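Local atomic coordinates of DegV domain-containing protein spr0652 (Streptococcus pneumoniae, PDB entry 6CNG), a protein that binds linoleic acid and probably other long-chain fatty acids, and probably serves as a fatty-acid-binding component of fatty acid kinase in lipid metabolism. Residues I41-V46 and K151-I156; D89-A94 and L103-G108; N122-D127 and T131-I136; M251-R254 and C259-Q262; R266-E269 and D275-I278. All coordinates share one frame; numbering follows the deposited sequence.

Interaction 1: I41-V46 and K151-I156; sequences INTTFV and KLNDLI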
# COMPACT_ATOMS: atom_id res chain seq x y z
N ILE A 41 -13.39 -8.94 -16.87
CA ILE A 41 -13.26 -10.04 -17.80
C ILE A 41 -11.91 -9.93 -18.46
O ILE A 41 -11.36 -8.84 -18.62
CB ILE A 41 -14.41 -10.00 -18.82
CG1 ILE A 41 -15.73 -10.20 -18.07
CG2 ILE A 41 -14.22 -11.05 -19.85
CD1 ILE A 41 -16.92 -9.99 -18.89
N ASN A 42 -11.34 -11.08 -18.79
CA ASN A 42 -10.02 -11.14 -19.42
C ASN A 42 -8.96 -10.42 -18.61
O ASN A 42 -8.00 -9.94 -19.17
CB ASN A 42 -10.02 -10.57 -20.84
CG ASN A 42 -11.01 -11.27 -21.75
OD1 ASN A 42 -11.44 -12.37 -21.49
ND2 ASN A 42 -11.35 -10.63 -22.83
N THR A 43 -9.14 -10.33 -17.29
CA THR A 43 -8.17 -9.69 -16.43
C THR A 43 -7.77 -10.60 -15.28
O THR A 43 -8.61 -11.23 -14.63
CB THR A 43 -8.70 -8.37 -15.86
OG1 THR A 43 -9.19 -7.54 -16.92
CG2 THR A 43 -7.60 -7.63 -15.13
N THR A 44 -6.47 -10.62 -15.02
CA THR A 44 -5.88 -11.38 -13.93
C THR A 44 -5.03 -10.47 -13.05
O THR A 44 -4.33 -9.59 -13.55
CB THR A 44 -5.03 -12.50 -14.51
OG1 THR A 44 -5.90 -13.38 -15.21
CG2 THR A 44 -4.33 -13.28 -13.43
N PHE A 45 -5.11 -10.68 -11.75
CA PHE A 45 -4.33 -9.95 -10.76
C PHE A 45 -3.19 -10.82 -10.24
O PHE A 45 -3.39 -12.00 -9.96
CB PHE A 45 -5.21 -9.59 -9.58
CG PHE A 45 -4.47 -8.95 -8.46
CD1 PHE A 45 -4.03 -7.65 -8.56
CD2 PHE A 45 -4.24 -9.65 -7.30
CE1 PHE A 45 -3.36 -7.06 -7.52
CE2 PHE A 45 -3.58 -9.08 -6.26
CZ PHE A 45 -3.14 -7.78 -6.35
N VAL A 46 -2.02 -10.22 -10.08
CA VAL A 46 -0.85 -10.92 -9.56
C VAL A 46 -0.17 -10.00 -8.57
O VAL A 46 0.11 -8.85 -8.89
CB VAL A 46 0.15 -11.28 -10.67
CG1 VAL A 46 1.37 -11.97 -10.09
CG2 VAL A 46 -0.50 -12.16 -11.68
N LYS A 151 -9.33 0.66 -8.84
CA LYS A 151 -9.74 1.55 -9.90
C LYS A 151 -9.29 1.04 -11.26
O LYS A 151 -10.03 1.15 -12.24
CB LYS A 151 -9.18 2.93 -9.65
CG LYS A 151 -9.57 3.92 -10.73
CD LYS A 151 -11.06 4.08 -10.93
CE LYS A 151 -11.77 4.45 -9.67
NZ LYS A 151 -13.11 5.07 -9.90
N LEU A 152 -8.09 0.53 -11.36
CA LEU A 152 -7.70 -0.02 -12.64
C LEU A 152 -8.70 -1.08 -13.08
O LEU A 152 -9.13 -1.09 -14.24
CB LEU A 152 -6.31 -0.62 -12.52
CG LEU A 152 -5.16 0.33 -12.34
CD1 LEU A 152 -3.90 -0.39 -12.02
CD2 LEU A 152 -4.97 1.12 -13.62
N ASN A 153 -9.12 -1.94 -12.15
CA ASN A 153 -10.10 -2.96 -12.47
C ASN A 153 -11.41 -2.35 -12.88
O ASN A 153 -12.02 -2.78 -13.86
CB ASN A 153 -10.30 -3.86 -11.25
CG ASN A 153 -11.01 -5.16 -11.60
OD1 ASN A 153 -10.52 -5.91 -12.44
ND2 ASN A 153 -12.14 -5.42 -10.96
N ASP A 154 -11.89 -1.37 -12.12
CA ASP A 154 -13.06 -0.62 -12.52
C ASP A 154 -12.94 -0.16 -13.97
O ASP A 154 -13.81 -0.43 -14.80
CB ASP A 154 -13.19 0.61 -11.61
CG ASP A 154 -13.75 0.31 -10.24
OD1 ASP A 154 -14.05 -0.86 -9.91
OD2 ASP A 154 -13.88 1.30 -9.49
N LEU A 155 -11.85 0.56 -14.28
CA LEU A 155 -11.69 1.16 -15.61
C LEU A 155 -11.72 0.11 -16.70
O LEU A 155 -12.24 0.38 -17.79
CB LEU A 155 -10.40 1.97 -15.70
CG LEU A 155 -10.20 3.05 -14.64
CD1 LEU A 155 -8.79 3.44 -14.57
CD2 LEU A 155 -11.06 4.24 -14.90
N ILE A 156 -11.14 -1.07 -16.46
CA ILE A 156 -11.16 -2.11 -17.49
C ILE A 156 -12.56 -2.67 -17.66
O ILE A 156 -13.02 -2.88 -18.79
CB ILE A 156 -10.15 -3.21 -17.18
CG1 ILE A 156 -8.74 -2.68 -17.19
CG2 ILE A 156 -10.28 -4.25 -18.21
CD1 ILE A 156 -7.70 -3.64 -16.60

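Interaction 2: D89-A94 and L103-G108; sequences DDYLRA and LVTITG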
# COMPACT_ATOMS: atom_id res chain seq x y z
N ASP A 89 13.51 -9.91 -12.54
CA ASP A 89 13.07 -11.21 -13.04
C ASP A 89 11.73 -11.61 -12.44
O ASP A 89 10.91 -12.22 -13.11
CB ASP A 89 14.12 -12.23 -12.68
CG ASP A 89 13.79 -13.56 -13.19
OD1 ASP A 89 13.73 -13.69 -14.43
OD2 ASP A 89 13.56 -14.47 -12.37
N ASP A 90 11.51 -11.29 -11.17
CA ASP A 90 10.22 -11.55 -10.56
C ASP A 90 9.11 -10.83 -11.32
O ASP A 90 8.00 -11.36 -11.49
CB ASP A 90 10.24 -11.09 -9.11
CG ASP A 90 11.23 -11.86 -8.27
OD1 ASP A 90 11.84 -12.81 -8.79
OD2 ASP A 90 11.40 -11.52 -7.08
N TYR A 91 9.38 -9.61 -11.78
CA TYR A 91 8.41 -8.87 -12.57
C TYR A 91 8.24 -9.51 -13.95
O TYR A 91 7.12 -9.67 -14.43
CB TYR A 91 8.84 -7.40 -12.64
CG TYR A 91 8.53 -6.62 -11.38
CD1 TYR A 91 7.27 -6.63 -10.85
CD2 TYR A 91 9.49 -5.86 -10.72
CE1 TYR A 91 6.96 -5.95 -9.72
CE2 TYR A 91 9.19 -5.16 -9.59
CZ TYR A 91 7.92 -5.21 -9.09
OH TYR A 91 7.54 -4.55 -7.96
N LEU A 92 9.34 -9.92 -14.57
CA LEU A 92 9.25 -10.53 -15.90
C LEU A 92 8.36 -11.77 -15.90
O LEU A 92 7.57 -11.97 -16.82
CB LEU A 92 10.64 -10.94 -16.39
CG LEU A 92 11.64 -9.87 -16.76
CD1 LEU A 92 12.95 -10.57 -17.09
CD2 LEU A 92 11.15 -9.04 -17.90
N ARG A 93 8.50 -12.62 -14.88
CA ARG A 93 7.64 -13.79 -14.76
C ARG A 93 6.18 -13.39 -14.74
O ARG A 93 5.33 -14.06 -15.34
CB ARG A 93 7.92 -14.50 -13.44
CG ARG A 93 9.18 -15.31 -13.37
CD ARG A 93 9.03 -16.43 -12.32
NE ARG A 93 8.09 -16.12 -11.23
CZ ARG A 93 6.84 -16.58 -11.14
NH1 ARG A 93 6.32 -17.39 -12.07
NH2 ARG A 93 6.10 -16.24 -10.09
N ALA A 94 5.86 -12.36 -13.99
CA ALA A 94 4.48 -11.95 -13.80
C ALA A 94 3.85 -11.41 -15.07
O ALA A 94 2.62 -11.42 -15.20
CB ALA A 94 4.43 -10.91 -12.70
N LEU A 103 1.24 -2.03 -13.76
CA LEU A 103 2.07 -2.45 -12.66
C LEU A 103 2.12 -1.30 -11.69
O LEU A 103 2.63 -0.23 -12.01
CB LEU A 103 3.46 -2.83 -13.19
CG LEU A 103 4.42 -3.56 -12.27
CD1 LEU A 103 5.71 -3.79 -13.01
CD2 LEU A 103 4.66 -2.83 -10.97
N VAL A 104 1.58 -1.50 -10.50
CA VAL A 104 1.61 -0.51 -9.44
C VAL A 104 2.60 -0.99 -8.40
O VAL A 104 2.47 -2.09 -7.86
CB VAL A 104 0.23 -0.34 -8.80
CG1 VAL A 104 0.21 0.82 -7.84
CG2 VAL A 104 -0.80 -0.17 -9.87
N THR A 105 3.58 -0.16 -8.10
CA THR A 105 4.52 -0.42 -7.04
C THR A 105 4.29 0.49 -5.85
O THR A 105 3.71 1.57 -5.93
CB THR A 105 5.97 -0.24 -7.51
OG1 THR A 105 6.25 1.16 -7.64
CG2 THR A 105 6.18 -0.93 -8.81
N ILE A 106 4.75 -0.00 -4.72
CA ILE A 106 4.93 0.83 -3.56
C ILE A 106 5.90 1.97 -3.91
O ILE A 106 6.67 1.91 -4.88
CB ILE A 106 5.48 -0.12 -2.48
CG1 ILE A 106 5.12 0.36 -1.07
CG2 ILE A 106 7.00 -0.38 -2.72
CD1 ILE A 106 5.52 -0.61 0.06
N THR A 107 5.83 3.03 -3.10
CA THR A 107 6.65 4.21 -3.31
C THR A 107 8.06 3.87 -3.76
O THR A 107 8.79 3.16 -3.08
CB THR A 107 6.73 5.05 -2.04
OG1 THR A 107 7.80 5.98 -2.18
CG2 THR A 107 6.95 4.19 -0.81
N GLY A 108 8.44 4.40 -4.91
CA GLY A 108 9.77 4.19 -5.40
C GLY A 108 10.82 5.01 -4.71
O GLY A 108 11.99 4.95 -5.09

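Interaction 3: N122-D127 and T131-I136; sequences NIYLED and TKIHVI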
# COMPACT_ATOMS: atom_id res chain seq x y z
N ASN A 122 11.17 -2.43 -19.65
CA ASN A 122 12.04 -2.20 -20.80
C ASN A 122 12.64 -3.50 -21.32
O ASN A 122 12.84 -3.63 -22.52
CB ASN A 122 13.12 -1.19 -20.41
CG ASN A 122 12.56 0.19 -20.20
OD1 ASN A 122 11.57 0.58 -20.83
ND2 ASN A 122 13.18 0.95 -19.32
N ILE A 123 12.90 -4.46 -20.44
CA ILE A 123 13.47 -5.74 -20.86
C ILE A 123 12.42 -6.56 -21.57
O ILE A 123 12.69 -7.17 -22.60
CB ILE A 123 14.02 -6.50 -19.65
CG1 ILE A 123 15.26 -5.81 -19.05
CG2 ILE A 123 14.35 -7.94 -20.03
CD1 ILE A 123 16.48 -5.82 -19.96
N TYR A 124 11.21 -6.61 -21.03
CA TYR A 124 10.19 -7.43 -21.65
C TYR A 124 9.88 -6.96 -23.06
O TYR A 124 9.74 -7.78 -23.97
CB TYR A 124 8.93 -7.41 -20.80
CG TYR A 124 7.96 -8.56 -21.05
CD1 TYR A 124 8.17 -9.81 -20.51
CD2 TYR A 124 6.82 -8.36 -21.79
CE1 TYR A 124 7.25 -10.83 -20.71
CE2 TYR A 124 5.93 -9.35 -22.00
CZ TYR A 124 6.13 -10.58 -21.45
OH TYR A 124 5.23 -11.57 -21.69
N LEU A 125 9.72 -5.65 -23.25
CA LEU A 125 9.37 -5.10 -24.55
C LEU A 125 10.45 -5.30 -25.58
O LEU A 125 10.21 -5.07 -26.76
CB LEU A 125 9.05 -3.61 -24.44
CG LEU A 125 7.82 -3.28 -23.61
CD1 LEU A 125 7.48 -1.81 -23.71
CD2 LEU A 125 6.67 -4.10 -24.03
N GLU A 126 11.64 -5.69 -25.18
CA GLU A 126 12.62 -6.16 -26.15
C GLU A 126 12.28 -7.56 -26.61
O GLU A 126 12.43 -7.89 -27.79
CB GLU A 126 14.01 -6.10 -25.51
CG GLU A 126 15.12 -5.77 -26.46
CD GLU A 126 16.45 -5.69 -25.74
OE1 GLU A 126 17.47 -6.11 -26.34
OE2 GLU A 126 16.44 -5.20 -24.57
N ASP A 127 11.77 -8.39 -25.69
CA ASP A 127 11.47 -9.79 -25.96
C ASP A 127 10.10 -9.96 -26.59
O ASP A 127 9.93 -10.82 -27.47
CB ASP A 127 11.57 -10.59 -24.67
CG ASP A 127 13.02 -10.80 -24.22
OD1 ASP A 127 13.92 -10.91 -25.08
OD2 ASP A 127 13.26 -10.85 -22.99
N THR A 131 3.17 -5.86 -26.84
CA THR A 131 2.69 -5.78 -25.47
C THR A 131 2.71 -4.33 -25.01
O THR A 131 3.60 -3.57 -25.39
CB THR A 131 3.58 -6.63 -24.54
OG1 THR A 131 3.59 -7.99 -24.98
CG2 THR A 131 3.08 -6.57 -23.08
N LYS A 132 1.72 -3.95 -24.21
CA LYS A 132 1.65 -2.62 -23.63
C LYS A 132 1.76 -2.73 -22.11
O LYS A 132 1.08 -3.56 -21.50
CB LYS A 132 0.36 -1.91 -24.00
CG LYS A 132 0.22 -1.66 -25.49
CD LYS A 132 -1.16 -1.12 -25.81
CE LYS A 132 -1.25 -0.55 -27.21
NZ LYS A 132 -2.64 -0.16 -27.52
N ILE A 133 2.59 -1.88 -21.52
CA ILE A 133 2.88 -1.94 -20.09
C ILE A 133 2.97 -0.51 -19.56
O ILE A 133 3.65 0.34 -20.14
CB ILE A 133 4.20 -2.70 -19.80
CG1 ILE A 133 4.16 -4.14 -20.33
CG2 ILE A 133 4.44 -2.75 -18.33
CD1 ILE A 133 5.52 -4.76 -20.53
N HIS A 134 2.26 -0.25 -18.47
CA HIS A 134 2.30 1.03 -17.79
C HIS A 134 2.66 0.80 -16.33
O HIS A 134 1.90 0.16 -15.59
CB HIS A 134 0.96 1.74 -17.89
CG HIS A 134 0.92 3.08 -17.24
ND1 HIS A 134 1.55 4.18 -17.77
CD2 HIS A 134 0.30 3.50 -16.11
CE1 HIS A 134 1.33 5.22 -16.99
NE2 HIS A 134 0.57 4.84 -15.98
N VAL A 135 3.79 1.37 -15.91
CA VAL A 135 4.29 1.25 -14.55
C VAL A 135 3.88 2.49 -13.78
O VAL A 135 4.17 3.62 -14.19
CB VAL A 135 5.82 1.10 -14.52
CG1 VAL A 135 6.28 0.86 -13.11
CG2 VAL A 135 6.29 -0.01 -15.45
N ILE A 136 3.25 2.27 -12.65
CA ILE A 136 2.75 3.32 -11.79
C ILE A 136 3.54 3.23 -10.52
O ILE A 136 3.48 2.23 -9.81
CB ILE A 136 1.25 3.13 -11.52
CG1 ILE A 136 0.50 3.16 -12.86
CG2 ILE A 136 0.78 4.15 -10.57
CD1 ILE A 136 -0.93 2.70 -12.80

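Interaction 4: M251-R254 and C259-Q262; sequences MAQR and CCQQ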
# COMPACT_ATOMS: atom_id res chain seq x y z
N MET A 251 -8.96 1.01 4.49
CA MET A 251 -8.16 1.00 5.71
C MET A 251 -7.43 -0.34 5.81
O MET A 251 -8.03 -1.36 6.17
CB MET A 251 -9.05 1.17 6.94
CG MET A 251 -9.83 2.44 7.04
SD MET A 251 -10.86 2.50 8.51
CE MET A 251 -11.78 3.99 8.26
N ALA A 252 -6.14 -0.35 5.51
CA ALA A 252 -5.28 -1.49 5.78
C ALA A 252 -4.74 -1.39 7.20
O ALA A 252 -4.10 -0.41 7.55
CB ALA A 252 -4.13 -1.50 4.78
N GLN A 253 -4.97 -2.42 8.01
CA GLN A 253 -4.64 -2.35 9.42
C GLN A 253 -3.98 -3.63 9.90
O GLN A 253 -4.19 -4.71 9.35
CB GLN A 253 -5.88 -2.07 10.27
CG GLN A 253 -7.04 -2.99 10.02
CD GLN A 253 -6.93 -4.28 10.78
OE1 GLN A 253 -6.40 -4.31 11.87
NE2 GLN A 253 -7.44 -5.36 10.21
N ARG A 254 -3.16 -3.49 10.95
CA ARG A 254 -2.50 -4.59 11.64
C ARG A 254 -3.02 -4.61 13.07
O ARG A 254 -2.58 -3.83 13.91
CB ARG A 254 -1.00 -4.43 11.64
CG ARG A 254 -0.26 -5.52 12.36
CD ARG A 254 -0.57 -6.88 11.80
NE ARG A 254 -0.01 -7.95 12.61
CZ ARG A 254 -0.29 -9.23 12.44
NH1 ARG A 254 -1.11 -9.62 11.48
NH2 ARG A 254 0.25 -10.10 13.25
N CYS A 259 -10.15 0.19 16.25
CA CYS A 259 -9.97 1.61 15.95
C CYS A 259 -10.47 1.91 14.55
O CYS A 259 -10.97 3.01 14.28
CB CYS A 259 -8.52 2.03 16.13
SG CYS A 259 -8.07 2.33 17.85
N CYS A 260 -10.39 0.93 13.66
CA CYS A 260 -10.93 1.09 12.32
C CYS A 260 -12.46 1.09 12.30
O CYS A 260 -13.05 1.84 11.54
CB CYS A 260 -10.38 0.02 11.41
SG CYS A 260 -8.65 0.24 11.01
N GLN A 261 -13.13 0.25 13.11
CA GLN A 261 -14.59 0.29 13.14
C GLN A 261 -15.09 1.59 13.75
O GLN A 261 -16.11 2.12 13.29
CB GLN A 261 -15.16 -0.97 13.81
CG GLN A 261 -16.72 -0.98 14.00
CD GLN A 261 -17.58 -0.90 12.69
OE1 GLN A 261 -17.09 -1.09 11.59
NE2 GLN A 261 -18.87 -0.61 12.85
N GLN A 262 -14.40 2.14 14.74
CA GLN A 262 -14.89 3.36 15.38
C GLN A 262 -14.67 4.57 14.50
O GLN A 262 -15.48 5.50 14.52
CB GLN A 262 -14.21 3.57 16.73
CG GLN A 262 -14.44 2.42 17.76
CD GLN A 262 -15.51 2.73 18.81
OE1 GLN A 262 -16.02 3.85 18.88
NE2 GLN A 262 -15.85 1.73 19.62

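Interaction 5: R266-E269 and D275-I278; sequences RIRE and DIKI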
# COMPACT_ATOMS: atom_id res chain seq x y z
N ARG A 266 -17.72 6.93 12.62
CA ARG A 266 -17.67 8.39 12.65
C ARG A 266 -17.73 8.98 11.26
O ARG A 266 -18.40 9.98 11.02
CB ARG A 266 -16.37 8.87 13.30
CG ARG A 266 -16.50 9.44 14.66
CD ARG A 266 -15.69 10.71 14.85
NE ARG A 266 -16.48 11.90 14.52
CZ ARG A 266 -16.16 13.13 14.88
NH1 ARG A 266 -15.05 13.34 15.58
NH2 ARG A 266 -16.96 14.15 14.53
N ILE A 267 -16.98 8.39 10.34
CA ILE A 267 -16.98 8.87 8.97
C ILE A 267 -18.33 8.66 8.33
O ILE A 267 -18.81 9.52 7.58
CB ILE A 267 -15.89 8.16 8.17
CG1 ILE A 267 -14.54 8.54 8.74
CG2 ILE A 267 -16.02 8.52 6.70
CD1 ILE A 267 -13.35 7.68 8.20
N ARG A 268 -18.96 7.52 8.61
CA ARG A 268 -20.27 7.25 8.02
C ARG A 268 -21.32 8.12 8.66
O ARG A 268 -22.30 8.48 8.01
CB ARG A 268 -20.66 5.80 8.18
CG ARG A 268 -19.92 4.88 7.24
CD ARG A 268 -20.51 3.46 7.20
NE ARG A 268 -19.83 2.58 8.14
CZ ARG A 268 -20.33 2.18 9.30
NH1 ARG A 268 -21.55 2.56 9.69
NH2 ARG A 268 -19.60 1.38 10.07
N GLU A 269 -21.15 8.46 9.93
CA GLU A 269 -22.08 9.38 10.57
C GLU A 269 -22.03 10.74 9.90
O GLU A 269 -23.07 11.36 9.66
CB GLU A 269 -21.77 9.45 12.05
CG GLU A 269 -22.25 8.20 12.74
CD GLU A 269 -21.69 8.02 14.12
OE1 GLU A 269 -20.87 8.81 14.58
OE2 GLU A 269 -22.07 7.04 14.76
N ASP A 275 -17.99 4.68 1.26
CA ASP A 275 -17.79 3.32 0.82
C ASP A 275 -16.44 2.95 1.42
O ASP A 275 -15.39 3.30 0.89
CB ASP A 275 -17.80 3.27 -0.71
CG ASP A 275 -17.44 1.90 -1.27
OD1 ASP A 275 -17.21 0.95 -0.49
OD2 ASP A 275 -17.39 1.77 -2.52
N ILE A 276 -16.48 2.28 2.55
CA ILE A 276 -15.29 1.96 3.30
C ILE A 276 -15.08 0.45 3.31
O ILE A 276 -16.03 -0.32 3.51
CB ILE A 276 -15.42 2.48 4.75
CG1 ILE A 276 -15.74 3.96 4.74
CG2 ILE A 276 -14.16 2.19 5.55
CD1 ILE A 276 -16.07 4.48 6.11
N LYS A 277 -13.83 0.04 3.08
CA LYS A 277 -13.34 -1.32 3.24
C LYS A 277 -12.25 -1.34 4.31
O LYS A 277 -11.47 -0.39 4.43
CB LYS A 277 -12.76 -1.85 1.93
CG LYS A 277 -13.67 -1.77 0.70
CD LYS A 277 -12.86 -1.96 -0.62
CE LYS A 277 -13.58 -1.39 -1.87
NZ LYS A 277 -13.87 0.09 -1.83
N ILE A 278 -12.19 -2.41 5.08
CA ILE A 278 -11.12 -2.62 6.06
C ILE A 278 -10.42 -3.91 5.66
O ILE A 278 -11.08 -4.96 5.51
CB ILE A 278 -11.68 -2.70 7.49
CG1 ILE A 278 -12.61 -1.53 7.78
CG2 ILE A 278 -10.55 -2.75 8.51
CD1 ILE A 278 -13.39 -1.67 9.09

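Interaction 1: I41-V46 and K151-I156
Thr43, at the start of the strand, and Ile156, near the end of helix 143-157, reach toward each other tip to tip. From Thr43 CB the side chain forks. Chi1 of -52° sets OG1 beside the backbone N and leaves CG2 anti to it, and the two branches meet different partners. Thr43 OG1 turns back to donate a hydrogen bond to Ile41 O at 3.0 Å, approaching from above the carbonyl plane. Thr43 OG1 also lies 3.7 Å from Ile156 CG2 and 4.2 Å from Ile156 CD1, so the hydroxyl rests against methyl groups while its proton is used within the loop before the strand. The other branch, Thr43 CG2, comes to 4.3 Å from Asn153 OD1, a loose approach without a bond. Asn153 has its polar partners just ahead of the strand: OD1 accepts from Ala40 N and ND2 donates to Thr38 O, which ties the incoming loop to the helix and leaves the two segments meeting by van der Waals contact, without a hydrogen bond between them. All three touching residues are buried. Thr43 and Ile156 also share Trp23 of strand 23-28 as a neighbour, and that strand pairs in parallel with strand 43-54. Helix 143-157 thus lies against this sheet of the DegV fold, with Leu152 on strands 23-28 and 100-105 and with helix 162-174 packed beside it.

Interaction 2: D89-A94 and L103-G108
The ring of Tyr91 lies against Leu103, whose CD1 sits over one face, 3.9 Å from Tyr91 CD1. The two side chains cross at about a right angle. The leucine is fully extended, with CG anti to the backbone N (chi1 -168°) and chi2 close to 180°, and it brings both methyls to the same ring carbon: Tyr91 CE1 is 4.1 Å from Leu103 CD1 and equally far from Leu103 CD2. Further along the strand, Thr105 adopts the rotamer with OG1 between the backbone N and the carbonyl carbon (chi1 74°). Thr105 OG1 donates to Ile106 O at 2.9 Å, while Thr105 CG2 is turned to the tyrosine and stands 4.0 Å from Tyr91 OH. The phenol oxygen finds its polar partner elsewhere, in a hydrogen bond with Ser113 OG, which anchors the far end of the ring. Beyond the strand the chain runs on to Thr107, which touches the bound linoleic acid. Helices 88-95 and 113-127 pack together over this side of the sheet, with Ala117 against both Tyr91 and Leu103, whereas Val104 points away to helix 143-157, and strand 100-105 runs between its parallel neighbours 23-28 and 132-137.

Interaction 3: N122-D127 and T131-I136
Ile133 O is held by two groups, a hydrogen bond from Lys121 NZ and a weak one from a glycerol molecule, while the side chain of the same isoleucine packs against Tyr124 and Leu125. The contact lies in the beta-alpha-beta unit of strand 100-105, helix 113-127 and strand 132-137, at the place where the helix ends and the chain turns back into the last strand. At that end the helix tightens, since Glu126 N bonds to Ile123 O, three residues back, at 3.2 Å. Ile133 CD1 is the shared apolar point: it lies 3.7 Å from Leu125 CD2 and 4.0 Å from Tyr124 CD2. Leu125 and Ile133 run alongside one another, pointing opposite ways, whereas Tyr124 crosses Ile133 at about a right angle. The tyrosine has CG anti to its backbone nitrogen (chi1 -161°), which swings the ring toward the strand and brings its edge to Thr131. There Thr131 OG1 stands near the ring plane, 4.0 Å from Tyr124 CE2, in van der Waals contact; the hydroxyl has a weak hydrogen bond with His128 O in the turn. Two more rings adjoin that of Tyr124, His128 stacked and Phe95 edge-to-face. Leu125 lies at the more open margin, about 4 Å from a glycerol. With chi1 of -65° its branch reaches the residue just before the strand, and there Leu125 CD2 rests 3.4 Å from Thr131 O.

Interaction 4: M251-R254 and C259-Q262
Two sulfur atoms, Met251 SD and Cys260 SG, do most of the touching between strand 247-253 and helix 257-270, and all three residues involved are buried. Met251 sends an extended chain from the strand along the helix surface, with chi2 and chi3 both close to 180°, and Met251 SD passes 3.8 Å from Cys260 CB. Cys260 in turn directs SG at the strand: with chi1 of -71° the sulfur lies beside its own backbone N, 3.7 Å from Gln253 CB and just as far from Gln253 CG, while Met251 CB is 4.2 Å away. One cysteine thiol is therefore set against the bases of two strand residues that project from the same sheet face, Ala252 between them pointing the other way. A second group of contacts brings the thioether to the helix backbone. Met251 SD stands 3.8 Å from Cys260 O and the terminal CE 4.1 Å from the same oxygen, with no hydrogen bond involved. The polar part belongs to Gln253. Its chi1 of 52° tucks CG in over the backbone, flanked by N and C, and the bend at chi2 carries the amide past the cysteine so that OE1 accepts a hydrogen bond from Asn256 N in the turn leading to the helix. Leu294 and Ile278 of the adjoining strands also border Cys260. Such meshing of a strand with the helix that follows it is characteristic of the first half of a beta-alpha-beta unit, completed here by the parallel strand 275-280.

Interaction 5: R266-E269 and D275-I278
Ile276 reaches the helix because CG1 is anti to its carbonyl carbon (chi1 -55°) and the chain then runs out extended (chi2 172°), delivering CD1 against both Ile267 and Arg268. This is the second half of the beta-alpha-beta unit formed by strand 247-253, helix 257-270 and strand 275-280, where the end of the helix packs on the strand it leads into. On the helix, Ile267 presents the CG2 branch, which stands anti to the backbone N, and the two isoleucines cross obliquely. Ile267 is the buried member of the trio, also packed on Ile249 and Met251 of the neighbouring strand and on Leu239 of helix 228-242. Arg268 takes part through the aliphatic base of its side chain alone, with CG, crossing the isoleucine at a slant, touching its tip. Beyond it the chain bends at chi3 (-93°), which turns the guanidinium back along its own helix. There NE hydrogen-bonds Ser264 OG and NH2 makes a salt bridge with Glu265 OE1, so the charge is paired away from the apolar contact. On the strand's other face, Lys277 NZ is bridged to Glu150 OE2 of helix 143-157 and makes a long salt bridge with Asp275 OD1. Across the contact itself everything converges on one methyl: Ile276 CD1 is 4.0 Å from Arg268 CG and 4.1 Å from Ile267 CG2.

How the interactions relate
The five contacts fall into two groups, one on each sheet. Interactions 1, 2 and 3 reach the sheet holding strands 43-54, 100-105 and 132-137. Interactions 2 and 3, about 11 Å apart between centres, are joined where Leu103 and Ile136 are probably hydrogen-bonded through their backbones; interaction 1 lies about 16 Å from interaction 2 between centres, Leu152 meeting Val104. Along the chain, interactions 2 and 3 fall between the two segments of interaction 1. Interactions 4 and 5 follow, about 10 Å apart, sharing helix 257-270 and the neighbouring strands 247-253 and 275-280. Centres of interactions 3 and 5 are about 38 Å apart. In both sheets of this lipid-binding protein these contacts join helices to strands.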